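Local atomic coordinates of Non-structural protein 3 (PDB entry 6LN0), a protein that probably acts as a coronavirus replicase component that joins a macro domain, expected to bind ADP-ribose, to a zinc-carrying papain-like protease thought to cleave the viral polyprotein. Residues K241-L253 and Y284-V296. Numbering follows the deposited sequence.
Sequences KWVVSRTNGLMHL and YREYLNGNPNRFV
Tyr287 lies against Val244 and Met251, with Leu253 CD1 at its ring edge, and gives its hydroxyl proton to the backbone carbonyl of Met251, OH to O 3.0 Å. The oxygen receives this bond from 43° out of its carbonyl plane, and Gln270 of helix 260-270 is a second donor. A tyrosine suits the place: its ring packs while its tip satisfies a strand carbonyl. Branched Val244 serves two neighbours, CG1 lying 3.6 Å from Tyr287 CE2 and 3.7 Å from Pro292 CB, while CG2 rests near Gly290 CA, which bears no side chain. Pliable Met251, with CG anti to the backbone N (chi1 -173°), runs past the tyrosine in the opposing direction and bends to bring CE near Leu288 O. Compact Pro292 also sets CG 3.8 Å from Trp242 CB. Val296 places CG1 3.1 Å above the Trp242 indole plane, toward its rim, while CG2 meets Leu253 CD1 tip to tip at 4.1 Å. Asn293 OD1 approaches the indole edge at CD1, its amide turned 84° from the ring and its ND2 bonded to Cys238 O. Gly290 ends helix 278-287 in a Schellman motif, at a positive phi where a side chain would collide with Asn289 O. A beta-hairpin with a type I' turn thus packs against the loop joining helices 278-287 and 293-302, consistent with the thumb of coronavirus papain-like proteases.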
# COMPACT_ATOMS: atom_id res chain seq x y z
N LYS A 241 -12.70 4.63 20.10
CA LYS A 241 -14.00 4.86 20.73
C LYS A 241 -13.94 6.16 21.53
O LYS A 241 -13.01 6.38 22.31
CB LYS A 241 -14.40 3.67 21.63
CG LYS A 241 -14.36 2.30 20.90
CD LYS A 241 -15.31 1.26 21.53
CE LYS A 241 -15.01 -0.18 21.06
NZ LYS A 241 -16.00 -0.73 20.05
N TRP A 242 -14.91 7.04 21.29
CA TRP A 242 -15.04 8.28 22.04
C TRP A 242 -16.43 8.38 22.65
O TRP A 242 -17.36 7.67 22.25
CB TRP A 242 -14.85 9.53 21.18
CG TRP A 242 -13.67 9.57 20.28
CD1 TRP A 242 -13.65 9.30 18.95
CD2 TRP A 242 -12.33 9.96 20.63
NE1 TRP A 242 -12.39 9.49 18.45
CE2 TRP A 242 -11.56 9.89 19.46
CE3 TRP A 242 -11.71 10.35 21.82
CZ2 TRP A 242 -10.20 10.19 19.44
CZ3 TRP A 242 -10.36 10.65 21.80
CH2 TRP A 242 -9.62 10.57 20.62
N VAL A 243 -16.57 9.30 23.60
CA VAL A 243 -17.88 9.64 24.17
C VAL A 243 -18.15 11.11 23.88
O VAL A 243 -17.32 11.98 24.19
CB VAL A 243 -17.93 9.32 25.67
CG1 VAL A 243 -18.97 10.20 26.40
CG2 VAL A 243 -18.17 7.82 25.90
N VAL A 244 -19.31 11.39 23.28
CA VAL A 244 -19.77 12.76 23.12
C VAL A 244 -21.06 12.94 23.91
O VAL A 244 -21.76 11.97 24.23
CB VAL A 244 -19.98 13.16 21.64
CG1 VAL A 244 -18.66 13.58 21.03
CG2 VAL A 244 -20.62 12.03 20.87
N SER A 245 -21.40 14.20 24.19
CA SER A 245 -22.30 14.53 25.29
C SER A 245 -22.85 15.94 25.09
O SER A 245 -22.06 16.88 24.97
CB SER A 245 -21.52 14.44 26.61
OG SER A 245 -22.33 14.78 27.70
N ARG A 246 -24.18 16.08 25.05
CA ARG A 246 -24.80 17.41 25.04
C ARG A 246 -24.54 18.11 26.37
O ARG A 246 -24.83 17.57 27.43
CB ARG A 246 -26.31 17.33 24.78
CG ARG A 246 -26.75 16.56 23.52
CD ARG A 246 -26.68 17.39 22.22
NE ARG A 246 -27.17 18.76 22.39
CZ ARG A 246 -26.83 19.79 21.60
NH1 ARG A 246 -26.01 19.62 20.57
NH2 ARG A 246 -27.33 21.00 21.85
N THR A 247 -23.99 19.33 26.31
CA THR A 247 -23.62 20.07 27.51
C THR A 247 -23.47 21.53 27.12
O THR A 247 -22.85 21.83 26.09
CB THR A 247 -22.29 19.57 28.11
OG1 THR A 247 -22.17 18.16 27.93
CG2 THR A 247 -22.20 19.88 29.59
N ASN A 248 -24.04 22.44 27.92
CA ASN A 248 -23.97 23.87 27.65
C ASN A 248 -24.42 24.22 26.23
O ASN A 248 -23.82 25.05 25.55
CB ASN A 248 -22.56 24.42 27.88
CG ASN A 248 -21.97 23.98 29.19
OD1 ASN A 248 -22.04 22.81 29.54
ND2 ASN A 248 -21.37 24.91 29.93
N GLY A 249 -25.48 23.55 25.77
CA GLY A 249 -26.01 23.82 24.45
C GLY A 249 -25.23 23.24 23.28
O GLY A 249 -25.72 23.32 22.15
N LEU A 250 -24.05 22.66 23.51
CA LEU A 250 -23.24 22.09 22.43
C LEU A 250 -22.93 20.62 22.70
O LEU A 250 -22.87 20.18 23.85
CB LEU A 250 -21.93 22.87 22.26
CG LEU A 250 -21.05 23.10 23.48
CD1 LEU A 250 -20.18 21.89 23.74
CD2 LEU A 250 -20.18 24.32 23.26
N MET A 251 -22.70 19.86 21.63
CA MET A 251 -22.25 18.47 21.76
C MET A 251 -20.74 18.47 22.04
O MET A 251 -19.95 18.90 21.21
CB MET A 251 -22.60 17.68 20.50
CG MET A 251 -22.31 16.18 20.61
SD MET A 251 -23.49 15.25 21.63
CE MET A 251 -24.85 15.03 20.49
N HIS A 252 -20.36 18.01 23.23
CA HIS A 252 -19.00 18.10 23.73
C HIS A 252 -18.29 16.76 23.59
O HIS A 252 -18.90 15.69 23.72
CB HIS A 252 -18.98 18.51 25.20
CG HIS A 252 -17.61 18.45 25.84
ND1 HIS A 252 -16.62 19.37 25.54
CD2 HIS A 252 -17.08 17.61 26.75
CE1 HIS A 252 -15.54 19.08 26.24
NE2 HIS A 252 -15.79 18.01 26.98
N LEU A 253 -16.99 16.81 23.37
CA LEU A 253 -16.19 15.61 23.21
C LEU A 253 -15.49 15.35 24.54
O LEU A 253 -14.53 16.05 24.88
CB LEU A 253 -15.19 15.75 22.07
CG LEU A 253 -14.28 14.55 21.80
CD1 LEU A 253 -15.01 13.45 21.06
CD2 LEU A 253 -13.06 14.97 21.03
N TYR A 284 -19.62 15.96 10.17
CA TYR A 284 -19.99 16.78 11.31
C TYR A 284 -21.39 16.45 11.80
O TYR A 284 -21.63 16.37 13.00
CB TYR A 284 -19.86 18.24 10.93
CG TYR A 284 -20.23 19.24 11.97
CD1 TYR A 284 -19.55 19.31 13.18
CD2 TYR A 284 -21.21 20.19 11.71
CE1 TYR A 284 -19.87 20.28 14.11
CE2 TYR A 284 -21.53 21.17 12.63
CZ TYR A 284 -20.86 21.21 13.83
OH TYR A 284 -21.20 22.18 14.75
N ARG A 285 -22.33 16.23 10.87
CA ARG A 285 -23.66 15.84 11.31
C ARG A 285 -23.66 14.45 11.96
O ARG A 285 -24.50 14.18 12.82
CB ARG A 285 -24.64 15.94 10.14
CG ARG A 285 -25.00 17.42 9.83
CD ARG A 285 -26.22 17.61 8.93
NE ARG A 285 -26.12 16.87 7.67
CZ ARG A 285 -26.77 17.20 6.56
NH1 ARG A 285 -27.56 18.26 6.54
NH2 ARG A 285 -26.63 16.47 5.46
N GLU A 286 -22.69 13.59 11.64
CA GLU A 286 -22.53 12.38 12.45
C GLU A 286 -22.14 12.74 13.88
O GLU A 286 -22.82 12.35 14.84
CB GLU A 286 -21.48 11.45 11.84
CG GLU A 286 -22.01 10.67 10.68
CD GLU A 286 -20.98 9.73 10.05
OE1 GLU A 286 -20.02 9.31 10.74
OE2 GLU A 286 -21.16 9.41 8.86
N TYR A 287 -21.05 13.48 14.04
CA TYR A 287 -20.61 13.90 15.37
C TYR A 287 -21.75 14.52 16.16
O TYR A 287 -21.97 14.16 17.33
CB TYR A 287 -19.44 14.88 15.23
CG TYR A 287 -18.99 15.56 16.51
CD1 TYR A 287 -19.63 16.70 17.00
CD2 TYR A 287 -17.90 15.08 17.22
CE1 TYR A 287 -19.20 17.32 18.16
CE2 TYR A 287 -17.46 15.71 18.38
CZ TYR A 287 -18.12 16.81 18.84
OH TYR A 287 -17.67 17.41 19.99
N LEU A 288 -22.49 15.44 15.55
CA LEU A 288 -23.56 16.12 16.28
C LEU A 288 -24.69 15.18 16.68
O LEU A 288 -25.54 15.57 17.48
CB LEU A 288 -24.13 17.27 15.45
CG LEU A 288 -23.36 18.59 15.42
CD1 LEU A 288 -24.16 19.64 14.65
CD2 LEU A 288 -23.00 19.09 16.81
N ASN A 289 -24.70 13.95 16.16
CA ASN A 289 -25.73 12.98 16.48
C ASN A 289 -25.21 11.80 17.30
O ASN A 289 -25.98 10.88 17.59
CB ASN A 289 -26.40 12.47 15.20
CG ASN A 289 -27.36 13.48 14.61
OD1 ASN A 289 -27.57 14.56 15.17
ND2 ASN A 289 -27.94 13.15 13.46
N GLY A 290 -23.93 11.79 17.67
CA GLY A 290 -23.39 10.75 18.52
C GLY A 290 -22.36 9.84 17.89
O GLY A 290 -21.90 8.91 18.56
N ASN A 291 -21.98 10.07 16.61
CA ASN A 291 -20.92 9.31 15.94
C ASN A 291 -19.68 10.18 15.75
O ASN A 291 -19.38 10.58 14.62
CB ASN A 291 -21.33 8.81 14.56
CG ASN A 291 -22.62 8.06 14.57
OD1 ASN A 291 -23.38 8.14 15.53
ND2 ASN A 291 -22.88 7.30 13.49
N PRO A 292 -18.93 10.45 16.81
CA PRO A 292 -17.78 11.35 16.67
C PRO A 292 -16.62 10.77 15.87
O PRO A 292 -15.63 11.49 15.63
CB PRO A 292 -17.38 11.60 18.12
CG PRO A 292 -17.73 10.30 18.80
CD PRO A 292 -18.93 9.73 18.09
N ASN A 293 -16.69 9.52 15.44
CA ASN A 293 -15.47 8.81 15.06
C ASN A 293 -14.84 9.39 13.80
O ASN A 293 -13.65 9.72 13.78
CB ASN A 293 -15.76 7.33 14.90
CG ASN A 293 -15.74 6.60 16.22
OD1 ASN A 293 -16.15 7.14 17.25
ND2 ASN A 293 -15.24 5.37 16.21
N ARG A 294 -15.62 9.55 12.74
CA ARG A 294 -15.02 9.99 11.49
C ARG A 294 -14.53 11.43 11.60
O ARG A 294 -13.38 11.73 11.25
CB ARG A 294 -16.02 9.80 10.35
CG ARG A 294 -16.21 8.33 10.02
CD ARG A 294 -17.43 8.05 9.16
NE ARG A 294 -17.15 8.28 7.75
CZ ARG A 294 -17.91 9.01 6.92
NH1 ARG A 294 -19.03 9.57 7.36
NH2 ARG A 294 -17.54 9.19 5.65
N PHE A 295 -15.39 12.32 12.11
CA PHE A 295 -15.05 13.74 12.21
C PHE A 295 -13.79 13.96 13.02
O PHE A 295 -12.92 14.73 12.63
CB PHE A 295 -16.23 14.47 12.83
CG PHE A 295 -16.10 15.96 12.84
CD1 PHE A 295 -15.84 16.66 11.67
CD2 PHE A 295 -16.31 16.68 14.01
CE1 PHE A 295 -15.76 18.04 11.65
CE2 PHE A 295 -16.23 18.08 14.01
CZ PHE A 295 -15.96 18.76 12.84
N VAL A 296 -13.66 13.27 14.16
CA VAL A 296 -12.49 13.42 15.01
C VAL A 296 -11.25 12.85 14.34
O VAL A 296 -10.15 13.42 14.44
CB VAL A 296 -12.74 12.75 16.37
CG1 VAL A 296 -11.47 12.71 17.16
CG2 VAL A 296 -13.81 13.52 17.16